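Local coordinates for lipoprotein (Streptococcus pneumoniae serotype 4, PDB 6JF1) that probably captures L-methionine as the substrate-binding lipoprotein of an ABC importer, holding the amino acid between two lobes, at residues Q67-T72 with Y85-N90; A71-E76 with K97-I102; R146-L151 with G155-D160; A170-N175 with L179-L184. One frame throughout, in Å; residues are numbered along the deposited sequence.

Overall arrangement
Interactions 1 and 2 belong to the lobe built on the seven-stranded sheet. Both start from helix 68-73, and they touch where Leu99 meets Asn69 and Leu88. Interaction 1 is fully buried beside the methionine; interaction 2, whose centre lies about 7 Å from that of interaction 1, is partly exposed and has glycerol and water in its outer part. Interactions 3 and 4 lie in the other lobe, centres about 8 Å apart, joined by the small antiparallel sheet of strands 158-159 and 172-174. Interaction 3 is mostly aliphatic packing, whereas interaction 4 relies on a paired amide-to-backbone grip. Interactions 1 and 3 both reach the ligand, one through a ring, the other through a guanidinium.

Interaction 1. Residues Q67-T72 with Y85-N90; sequences QPNKAT and YNFLNN. With MET (methionine), chain B.
The methionine pocket of this two-lobed binding protein is backed here by Asn69, whose amide meets the ring of Phe87. Phe87 lies near the start of helix 85-95 and Asn69 in helix 68-73, and their lobe is built on the seven-stranded mixed sheet. The contact is van der Waals in kind: Asn69 ND2 comes to 3.9 Å from Phe87 CE1, at the ring edge and near its plane. Amide and ring planes differ by 33°, and the two side chains run past one another in opposite directions. The amide is held from the sheet side, since ND2 bonds to the OE1 of Gln83 and OD1 receives the ND2 of Asn80. This double tie should fix the rotation of the amide and hold ND2 at the edge of the ring. On the same side chain, OD1 lies 4.3 Å from Leu88 CD1, a second, looser touch that is also buried.

With CG anti to the backbone N (chi1 -172°), the Phe87 ring reaches the bound methionine, and one of its faces receives the terminal methyl of the ligand. That CE stands 3.6 Å above the ring plane, displaced toward the rim, while the ligand SD lies against the stem, 3.5 Å from Phe87 CB. Within helix 68-73, Pro68 O takes two donors from opposite faces of its plane: Thr72 N, and Thr72 OG1 at 2.7 Å.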
# COMPACT_ATOMS: atom_id res chain seq x y z
N GLN A 67 0.50 -3.50 -11.61
CA GLN A 67 -0.52 -3.87 -12.62
C GLN A 67 -1.81 -3.05 -12.53
O GLN A 67 -2.39 -2.82 -13.57
CB GLN A 67 -0.90 -5.35 -12.55
CG GLN A 67 0.27 -6.30 -12.78
CD GLN A 67 0.80 -6.20 -14.19
OE1 GLN A 67 0.07 -6.39 -15.16
NE2 GLN A 67 2.08 -5.87 -14.31
N PRO A 68 -2.32 -2.70 -11.32
CA PRO A 68 -3.74 -2.14 -11.32
C PRO A 68 -4.00 -0.85 -12.13
O PRO A 68 -5.11 -0.66 -12.68
CB PRO A 68 -4.11 -1.96 -9.84
CG PRO A 68 -3.27 -3.03 -9.14
CD PRO A 68 -1.98 -3.10 -9.94
N ASN A 69 -3.02 0.05 -12.16
CA ASN A 69 -3.18 1.33 -12.84
C ASN A 69 -3.23 1.06 -14.35
O ASN A 69 -4.04 1.66 -15.06
CB ASN A 69 -1.99 2.28 -12.53
CG ASN A 69 -2.24 3.09 -11.28
OD1 ASN A 69 -3.37 3.29 -10.88
ND2 ASN A 69 -1.18 3.50 -10.60
N LYS A 70 -2.36 0.17 -14.81
CA LYS A 70 -2.39 -0.27 -16.23
C LYS A 70 -3.76 -0.86 -16.58
O LYS A 70 -4.30 -0.56 -17.63
CB LYS A 70 -1.28 -1.29 -16.53
CG LYS A 70 -1.22 -1.76 -17.98
CD LYS A 70 0.15 -2.24 -18.43
CE LYS A 70 0.54 -3.54 -17.76
N ALA A 71 -4.30 -1.74 -15.73
CA ALA A 71 -5.66 -2.32 -15.96
C ALA A 71 -6.70 -1.21 -16.11
O ALA A 71 -7.63 -1.31 -16.95
CB ALA A 71 -6.04 -3.25 -14.84
N THR A 72 -6.54 -0.14 -15.34
CA THR A 72 -7.50 0.95 -15.35
C THR A 72 -7.35 1.80 -16.63
O THR A 72 -8.35 2.18 -17.27
CB THR A 72 -7.38 1.76 -14.05
OG1 THR A 72 -7.34 0.85 -12.94
CG2 THR A 72 -8.49 2.77 -13.87
N TYR A 85 -1.57 8.64 -2.88
CA TYR A 85 -1.44 9.78 -3.85
C TYR A 85 -0.04 9.82 -4.49
O TYR A 85 0.12 10.09 -5.68
CB TYR A 85 -1.70 11.10 -3.13
CG TYR A 85 -3.15 11.52 -2.98
CD1 TYR A 85 -3.86 12.09 -4.05
CD2 TYR A 85 -3.78 11.39 -1.75
CE1 TYR A 85 -5.17 12.52 -3.88
CE2 TYR A 85 -5.10 11.83 -1.57
CZ TYR A 85 -5.79 12.38 -2.64
OH TYR A 85 -7.07 12.83 -2.44
N ASN A 86 1.01 9.61 -3.70
CA ASN A 86 2.37 9.75 -4.27
C ASN A 86 2.62 8.69 -5.34
O ASN A 86 3.23 8.98 -6.38
CB ASN A 86 3.46 9.59 -3.22
CG ASN A 86 3.74 10.89 -2.51
OD1 ASN A 86 3.25 11.96 -2.90
ND2 ASN A 86 4.53 10.81 -1.46
N PHE A 87 2.19 7.46 -5.05
CA PHE A 87 2.37 6.38 -6.00
C PHE A 87 1.63 6.76 -7.29
O PHE A 87 2.16 6.53 -8.40
CB PHE A 87 1.83 5.04 -5.45
CG PHE A 87 2.17 3.87 -6.32
CD1 PHE A 87 1.33 3.50 -7.37
CD2 PHE A 87 3.34 3.13 -6.11
CE1 PHE A 87 1.65 2.43 -8.20
CE2 PHE A 87 3.67 2.08 -6.95
CZ PHE A 87 2.81 1.70 -7.98
N LEU A 88 0.40 7.27 -7.16
CA LEU A 88 -0.43 7.61 -8.35
C LEU A 88 0.24 8.71 -9.19
O LEU A 88 0.38 8.57 -10.42
CB LEU A 88 -1.84 8.10 -7.93
CG LEU A 88 -2.66 8.62 -9.12
CD1 LEU A 88 -2.83 7.51 -10.19
CD2 LEU A 88 -4.02 9.13 -8.67
N ASN A 89 0.59 9.81 -8.53
CA ASN A 89 1.26 10.95 -9.18
C ASN A 89 2.49 10.45 -9.93
O ASN A 89 2.70 10.78 -11.07
CB ASN A 89 1.60 12.05 -8.18
CG ASN A 89 0.36 12.73 -7.61
OD1 ASN A 89 -0.63 12.94 -8.33
ND2 ASN A 89 0.37 13.07 -6.33
N ASN A 90 3.29 9.63 -9.27
CA ASN A 90 4.50 9.15 -9.90
C ASN A 90 4.18 8.25 -11.12
O ASN A 90 4.85 8.35 -12.18
CB ASN A 90 5.39 8.43 -8.89
CG ASN A 90 6.68 7.94 -9.52
OD1 ASN A 90 7.60 8.73 -9.70
ND2 ASN A 90 6.74 6.66 -9.88
N MET B . -1.62 0.50 0.81
CA MET B . -0.20 0.90 0.48
C MET B . 0.28 1.86 1.57
O MET B . 1.45 1.77 2.00
CB MET B . -0.13 1.62 -0.88
CG MET B . 1.30 1.70 -1.44
SD MET B . 1.32 2.55 -3.05
CE MET B . 0.84 1.21 -4.16
OXT MET B . -0.53 2.70 2.05

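Interaction 2. Residues A71-E76 with K97-I102. With ZN (zinc ion), chain M; ZN (zinc ion), chain K; GOL (glycerol), chain X.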
# COMPACT_ATOMS: atom_id res chain seq x y z
N ALA A 71 -4.30 -1.74 -15.73
CA ALA A 71 -5.66 -2.32 -15.96
C ALA A 71 -6.70 -1.21 -16.11
O ALA A 71 -7.63 -1.31 -16.95
CB ALA A 71 -6.04 -3.25 -14.84
N THR A 72 -6.54 -0.14 -15.34
CA THR A 72 -7.50 0.95 -15.35
C THR A 72 -7.35 1.80 -16.63
O THR A 72 -8.35 2.18 -17.27
CB THR A 72 -7.38 1.76 -14.05
OG1 THR A 72 -7.34 0.85 -12.94
CG2 THR A 72 -8.49 2.77 -13.87
N ALA A 73 -6.12 2.19 -16.95
CA ALA A 73 -5.88 3.05 -18.13
C ALA A 73 -6.33 2.28 -19.39
O ALA A 73 -6.89 2.86 -20.31
CB ALA A 73 -4.41 3.43 -18.19
N ASP A 74 -6.14 0.95 -19.38
CA ASP A 74 -6.50 0.08 -20.52
C ASP A 74 -8.00 -0.21 -20.56
O ASP A 74 -8.48 -0.79 -21.51
CB ASP A 74 -5.72 -1.23 -20.54
CG ASP A 74 -4.23 -1.05 -20.81
OD1 ASP A 74 -3.85 0.07 -21.23
OD2 ASP A 74 -3.46 -2.02 -20.59
N GLY A 75 -8.77 0.17 -19.55
CA GLY A 75 -10.21 -0.13 -19.62
C GLY A 75 -10.58 -1.56 -19.21
O GLY A 75 -11.72 -1.93 -19.36
N GLU A 76 -9.68 -2.36 -18.65
CA GLU A 76 -10.07 -3.71 -18.21
C GLU A 76 -10.93 -3.65 -16.92
O GLU A 76 -11.68 -4.58 -16.64
CB GLU A 76 -8.82 -4.51 -17.87
CG GLU A 76 -7.77 -4.50 -18.97
CD GLU A 76 -8.13 -5.43 -20.11
OE1 GLU A 76 -9.12 -6.18 -19.96
OE2 GLU A 76 -7.41 -5.41 -21.13
N LYS A 97 0.19 9.30 -18.19
CA LYS A 97 -1.27 9.12 -18.09
C LYS A 97 -1.84 10.12 -17.08
O LYS A 97 -1.09 10.85 -16.45
CB LYS A 97 -1.65 7.68 -17.72
CG LYS A 97 -1.13 6.60 -18.66
CD LYS A 97 -1.95 6.43 -19.92
CE LYS A 97 -1.28 5.47 -20.88
NZ LYS A 97 -1.94 5.47 -22.20
N ASP A 98 -3.16 10.18 -16.96
CA ASP A 98 -3.78 11.12 -16.06
C ASP A 98 -5.00 10.48 -15.38
O ASP A 98 -6.10 11.03 -15.46
CB ASP A 98 -4.09 12.43 -16.80
CG ASP A 98 -5.12 12.29 -17.91
OD1 ASP A 98 -5.43 11.13 -18.32
OD2 ASP A 98 -5.63 13.35 -18.37
N LEU A 99 -4.83 9.30 -14.75
CA LEU A 99 -5.86 8.76 -13.83
C LEU A 99 -6.02 9.73 -12.66
O LEU A 99 -5.10 10.44 -12.31
CB LEU A 99 -5.40 7.41 -13.27
CG LEU A 99 -4.93 6.39 -14.31
CD1 LEU A 99 -4.41 5.12 -13.64
CD2 LEU A 99 -6.06 6.08 -15.31
N VAL A 100 -7.17 9.71 -12.04
CA VAL A 100 -7.52 10.72 -11.03
C VAL A 100 -8.02 9.98 -9.78
O VAL A 100 -8.58 8.90 -9.91
CB VAL A 100 -8.58 11.71 -11.55
CG1 VAL A 100 -8.06 12.50 -12.75
CG2 VAL A 100 -9.90 11.04 -11.92
N ALA A 101 -7.81 10.60 -8.62
CA ALA A 101 -8.34 10.16 -7.35
C ALA A 101 -9.76 10.72 -7.23
O ALA A 101 -9.95 11.90 -7.60
CB ALA A 101 -7.47 10.71 -6.23
N ILE A 102 -10.76 9.90 -6.81
CA ILE A 102 -12.15 10.37 -6.70
C ILE A 102 -12.64 10.17 -5.27
O ILE A 102 -13.79 10.49 -4.98
CB ILE A 102 -13.04 9.64 -7.73
CG1 ILE A 102 -13.00 8.12 -7.49
CG2 ILE A 102 -12.60 10.00 -9.14
CD1 ILE A 102 -14.00 7.32 -8.30
ZN ZN M . -7.72 -6.07 -23.06
ZN ZN K . -9.91 -7.63 -21.34
C1 GOL X . -7.39 8.39 -18.75
O1 GOL X . -7.23 9.15 -17.56
C2 GOL X . -6.08 8.00 -19.43
O2 GOL X . -4.88 8.58 -18.84
C3 GOL X . -6.05 6.48 -19.48
O3 GOL X . -5.48 6.03 -20.72
O HOH W 1 -2.40 2.09 -21.55
O HOH W 2 -11.72 -6.95 -21.35
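Ala73 and Leu99 mark the closest backbone approach, their CA atoms 7.1 Å apart, where the C-terminal end of helix 68-73 passes the lead-in to strand 100-107. The helix finishes in a Schellman motif. Gly75 turns to a positive phi of 81°, while Glu76 N bonds to Ala71 O and Gly75 N to Thr72 O, both reaching back into the last turn. Both segments belong to the lobe built on the seven-stranded sheet, of which 100-107 is an inner strand.

Packing across the contact is aliphatic and fairly light. Leu99 CD2 lies 4.1 Å from Ala73 CA, and Thr72 CG2 touches the same methyl from farther off. Leu99 is in turn covered by Trp91 of helix 85-95 and Val234 of strand 231-235. Outward from it, Lys97 bends at chi2 (-80°), which brings CD to 4.2 Å from Ala73 CB and carries the ammonium toward Asp74. The charged groups do not meet; a water donating to Asp74 OD1 makes a weak link to Lys97 NZ.

A glycerol, probably from the crystallisation liquor, sits at this outer edge. Its O2 accepts from Asp98 N at 3.0 Å along a nearly straight bond (169°) and donates to Asp98 OD1. Beyond the Schellman turn, the Glu76 carboxylate coordinates two zinc ions, one through each oxygen, with OE2 2.1 Å from its metal.

Interaction 3. Residues R146-L151 with G155-D160. With MET (methionine), chain B.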
# COMPACT_ATOMS: atom_id res chain seq x y z
N ARG A 146 10.05 6.45 0.63
CA ARG A 146 9.35 6.44 1.90
C ARG A 146 10.12 5.58 2.91
O ARG A 146 10.28 5.98 4.06
CB ARG A 146 7.98 5.79 1.67
CG ARG A 146 7.02 5.97 2.83
CD ARG A 146 5.78 5.16 2.52
NE ARG A 146 4.69 5.45 3.46
CZ ARG A 146 3.51 4.85 3.38
NH1 ARG A 146 3.30 3.94 2.43
NH2 ARG A 146 2.55 5.15 4.25
N ALA A 147 10.59 4.40 2.47
CA ALA A 147 11.31 3.52 3.33
C ALA A 147 12.64 4.18 3.78
O ALA A 147 13.05 4.03 4.92
CB ALA A 147 11.57 2.22 2.60
N LEU A 148 13.33 4.85 2.86
CA LEU A 148 14.62 5.47 3.15
C LEU A 148 14.46 6.63 4.14
O LEU A 148 15.27 6.76 5.09
CB LEU A 148 15.27 5.93 1.84
CG LEU A 148 15.75 4.77 0.98
CD1 LEU A 148 16.21 5.26 -0.38
CD2 LEU A 148 16.86 4.00 1.69
N TYR A 149 13.45 7.48 3.94
CA TYR A 149 13.23 8.51 4.95
C TYR A 149 12.91 7.88 6.32
O TYR A 149 13.27 8.44 7.35
CB TYR A 149 12.15 9.48 4.50
CG TYR A 149 12.61 10.50 3.49
CD1 TYR A 149 13.44 11.55 3.88
CD2 TYR A 149 12.19 10.44 2.17
CE1 TYR A 149 13.85 12.52 2.97
CE2 TYR A 149 12.61 11.39 1.25
CZ TYR A 149 13.44 12.43 1.65
OH TYR A 149 13.81 13.39 0.76
N LEU A 150 12.21 6.75 6.31
CA LEU A 150 11.89 6.00 7.53
C LEU A 150 13.18 5.52 8.21
O LEU A 150 13.31 5.62 9.44
CB LEU A 150 11.02 4.77 7.20
CG LEU A 150 10.52 4.03 8.44
CD1 LEU A 150 9.29 4.72 8.99
CD2 LEU A 150 10.21 2.57 8.17
N LEU A 151 14.09 4.97 7.41
CA LEU A 151 15.33 4.47 7.98
C LEU A 151 16.11 5.67 8.55
O LEU A 151 16.75 5.54 9.59
CB LEU A 151 16.14 3.74 6.90
CG LEU A 151 15.60 2.39 6.41
CD1 LEU A 151 16.69 1.68 5.59
CD2 LEU A 151 15.16 1.51 7.59
N GLY A 155 17.10 6.74 12.74
CA GLY A 155 18.48 7.00 13.08
C GLY A 155 19.49 6.04 12.49
O GLY A 155 20.62 5.97 12.99
N LEU A 156 19.15 5.33 11.43
CA LEU A 156 20.07 4.31 10.90
C LEU A 156 20.94 4.88 9.78
O LEU A 156 21.96 4.29 9.44
CB LEU A 156 19.23 3.15 10.36
CG LEU A 156 18.53 2.28 11.41
CD1 LEU A 156 17.32 1.56 10.79
CD2 LEU A 156 19.51 1.28 12.01
N ILE A 157 20.52 5.97 9.15
CA ILE A 157 21.17 6.49 7.93
C ILE A 157 20.90 8.00 7.89
O ILE A 157 20.03 8.47 8.63
CB ILE A 157 20.68 5.80 6.62
CG1 ILE A 157 19.19 6.05 6.29
CG2 ILE A 157 21.01 4.32 6.59
CD1 ILE A 157 18.73 5.43 4.95
N LYS A 158 21.65 8.72 7.07
CA LYS A 158 21.29 10.08 6.72
C LYS A 158 21.27 10.14 5.20
O LYS A 158 22.06 9.45 4.56
CB LYS A 158 22.30 11.12 7.23
CG LYS A 158 22.21 11.43 8.72
N LEU A 159 20.42 11.01 4.67
CA LEU A 159 20.24 11.14 3.26
C LEU A 159 20.73 12.53 2.83
O LEU A 159 20.76 13.43 3.66
CB LEU A 159 18.73 11.01 2.97
CG LEU A 159 18.09 9.66 3.28
CD1 LEU A 159 16.57 9.76 3.09
CD2 LEU A 159 18.68 8.55 2.40
N ASP A 160 21.06 12.71 1.55
CA ASP A 160 21.52 14.00 1.02
C ASP A 160 20.41 14.70 0.25
O ASP A 160 20.66 15.60 -0.55
CB ASP A 160 22.80 13.88 0.20
CG ASP A 160 22.70 13.00 -1.04
OD1 ASP A 160 21.58 12.61 -1.39
OD2 ASP A 160 23.75 12.75 -1.68
N MET B . -1.62 0.50 0.81
CA MET B . -0.20 0.90 0.48
C MET B . 0.28 1.86 1.57
O MET B . 1.45 1.77 2.00
CB MET B . -0.13 1.62 -0.88
CG MET B . 1.30 1.70 -1.44
SD MET B . 1.32 2.55 -3.05
CE MET B . 0.84 1.21 -4.16
OXT MET B . -0.53 2.70 2.05
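Leu151 and Leu156 close the C-terminal end of helix 141-153 through a Schellman motif. Gly155 adopts positive phi (78°), and Leu156 N reaches back to Leu151 O at 3.0 Å, with an N-H...O angle of 163°. The chain then turns into strand 158-159, which lies against the helix it has just left.

The tight part is aliphatic. Ile157 has CG1 between the backbone N and the carbonyl carbon (chi1 65°), a setting that swings CD1 in over the helix, 3.7 Å from Leu151 CB and as near to Leu148 O. Leu148 CD2 and Leu151 CD2 widen the patch, the latter touching Leu156 CD1 at 3.9 Å. Farther along the strand, Leu159 CD1 makes a CH-pi contact with Tyr149: the methyl stands 3.7 Å above the ring plane, offset toward the rim. The Tyr149 OH is hydrogen-bonded to Ala165 O, outside the contact. Strand 172-174 covers Ile157 and Leu159 through Ile172.

The solvent side is looser. Gly155 is exposed and adds little to the buried area, the side chain of Lys158 sets out away from the helix, and Asp160 OD1 is hydrogen-bonded to Asn171 ND2 of the neighbouring segment.

Farther back in the helix, more than a turn before Leu151, Arg146 points to the ligand pocket. NE is paired with Glu220 and the group has a cation-pi contact with Trp229, while the extended chain lets NH1 donate a hydrogen bond to the carboxylate O of the bound methionine at 2.9 Å.

Interaction 4. Residues A170-N175 with L179-L184. With ZN (zinc ion), chain H; ZN (zinc ion), chain G.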
# COMPACT_ATOMS: atom_id res chain seq x y z
N ALA A 170 21.16 5.61 -3.76
CA ALA A 170 22.32 6.47 -4.07
C ALA A 170 22.31 7.76 -3.23
O ALA A 170 23.29 8.49 -3.28
CB ALA A 170 22.38 6.82 -5.56
N ASN A 171 21.25 8.05 -2.48
CA ASN A 171 21.21 9.32 -1.73
C ASN A 171 21.58 9.09 -0.28
O ASN A 171 21.42 10.01 0.55
CB ASN A 171 19.84 9.98 -1.75
CG ASN A 171 19.42 10.42 -3.14
OD1 ASN A 171 18.46 9.88 -3.69
ND2 ASN A 171 20.08 11.42 -3.69
N ILE A 172 22.02 7.89 0.07
CA ILE A 172 22.48 7.67 1.41
C ILE A 172 23.86 8.35 1.59
O ILE A 172 24.82 8.01 0.88
CB ILE A 172 22.52 6.17 1.73
CG1 ILE A 172 21.13 5.54 1.54
CG2 ILE A 172 23.04 5.95 3.15
CD1 ILE A 172 21.04 4.10 1.98
N LYS A 173 23.93 9.27 2.55
CA LYS A 173 25.10 10.15 2.86
C LYS A 173 25.94 9.54 4.00
O LYS A 173 27.16 9.65 3.97
CB LYS A 173 24.58 11.52 3.31
CG LYS A 173 25.49 12.72 3.05
N GLU A 174 25.30 8.94 5.01
CA GLU A 174 25.96 8.34 6.18
C GLU A 174 25.33 6.96 6.42
O GLU A 174 24.10 6.81 6.34
CB GLU A 174 25.62 9.13 7.46
CG GLU A 174 26.53 10.29 7.81
CD GLU A 174 26.31 10.77 9.24
N ASN A 175 26.14 5.99 6.78
CA ASN A 175 25.67 4.63 7.01
C ASN A 175 26.56 4.00 8.09
O ASN A 175 27.28 3.02 7.84
CB ASN A 175 25.51 3.86 5.70
CG ASN A 175 25.06 2.41 5.85
OD1 ASN A 175 24.69 1.96 6.93
ND2 ASN A 175 25.09 1.66 4.77
N LEU A 179 25.14 -0.92 6.84
CA LEU A 179 24.01 -1.78 6.42
C LEU A 179 23.96 -1.92 4.89
O LEU A 179 24.19 -0.97 4.16
CB LEU A 179 22.73 -1.16 6.98
CG LEU A 179 22.75 -0.95 8.49
CD1 LEU A 179 21.54 -0.13 8.94
CD2 LEU A 179 22.75 -2.29 9.20
N LYS A 180 23.69 -3.13 4.43
CA LYS A 180 23.36 -3.37 3.05
C LYS A 180 21.86 -3.08 2.88
O LYS A 180 21.05 -3.61 3.63
CB LYS A 180 23.66 -4.83 2.68
CG LYS A 180 23.48 -5.15 1.20
CD LYS A 180 23.62 -6.64 0.88
N ILE A 181 21.54 -2.14 2.00
CA ILE A 181 20.16 -1.78 1.71
C ILE A 181 19.79 -2.44 0.38
O ILE A 181 20.35 -2.14 -0.65
CB ILE A 181 19.91 -0.26 1.71
CG1 ILE A 181 20.53 0.46 2.92
CG2 ILE A 181 18.42 0.04 1.58
CD1 ILE A 181 19.98 0.07 4.28
N THR A 182 18.87 -3.39 0.46
CA THR A 182 18.53 -4.20 -0.68
C THR A 182 17.09 -3.89 -1.10
O THR A 182 16.16 -4.11 -0.32
CB THR A 182 18.69 -5.68 -0.29
OG1 THR A 182 20.09 -5.87 -0.13
CG2 THR A 182 18.13 -6.66 -1.30
N GLU A 183 16.91 -3.39 -2.32
CA GLU A 183 15.57 -3.05 -2.73
C GLU A 183 14.94 -4.26 -3.42
O GLU A 183 15.57 -4.95 -4.24
CB GLU A 183 15.55 -1.72 -3.48
CG GLU A 183 16.33 -1.74 -4.77
CD GLU A 183 16.06 -0.47 -5.53
OE1 GLU A 183 15.08 -0.47 -6.31
OE2 GLU A 183 16.79 0.54 -5.30
N LEU A 184 13.73 -4.57 -3.02
CA LEU A 184 13.01 -5.70 -3.60
C LEU A 184 11.64 -5.19 -4.07
O LEU A 184 11.20 -4.10 -3.67
CB LEU A 184 12.80 -6.77 -2.52
CG LEU A 184 14.04 -7.37 -1.87
CD1 LEU A 184 13.64 -8.29 -0.70
CD2 LEU A 184 14.87 -8.16 -2.89
ZN ZN H . 16.60 2.41 -5.96
ZN ZN G . 14.01 1.32 -7.09
O HOH W 3 15.72 2.96 -7.61
O HOH W 4 13.43 3.19 -7.54
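A short connection between strands 172-174 and 180-184 is held by Asn175, whose side-chain amide binds both polar backbone atoms of Leu179. At chi1 179° the amide is carried out opposite the backbone N and spans the gap. ND2 donates to Leu179 O at 2.8 Å; that acceptor lies within 5° of the Asn175 amide plane, and the donor sits in the carbonyl plane on a lone pair. OD1 accepts from Leu179 N at 2.9 Å in a less direct bond, the nitrogen standing off to the side of the C=O (107°). Gripped through both its O and its N by one residue, the amide should have little room to flip.

Just before Asn175, Lys173 and Glu174 both face Lys158, forming a classic beta bulge in the small antiparallel sheet with strand 158-159. The other contact is apolar: Ile172 CD1 meets Ile181 CG1 at 3.8 Å, in a part of the lobe where Ile181 also packs on Val137 of strand 134-138.

Farther along, Glu183 bridges two zinc ions at a site that also uses Glu144 and the Asn139 backbone O. Its OE1 binds one metal at 2.2 Å and OE2 the other at 2.0 Å, while one water bridges the two ions.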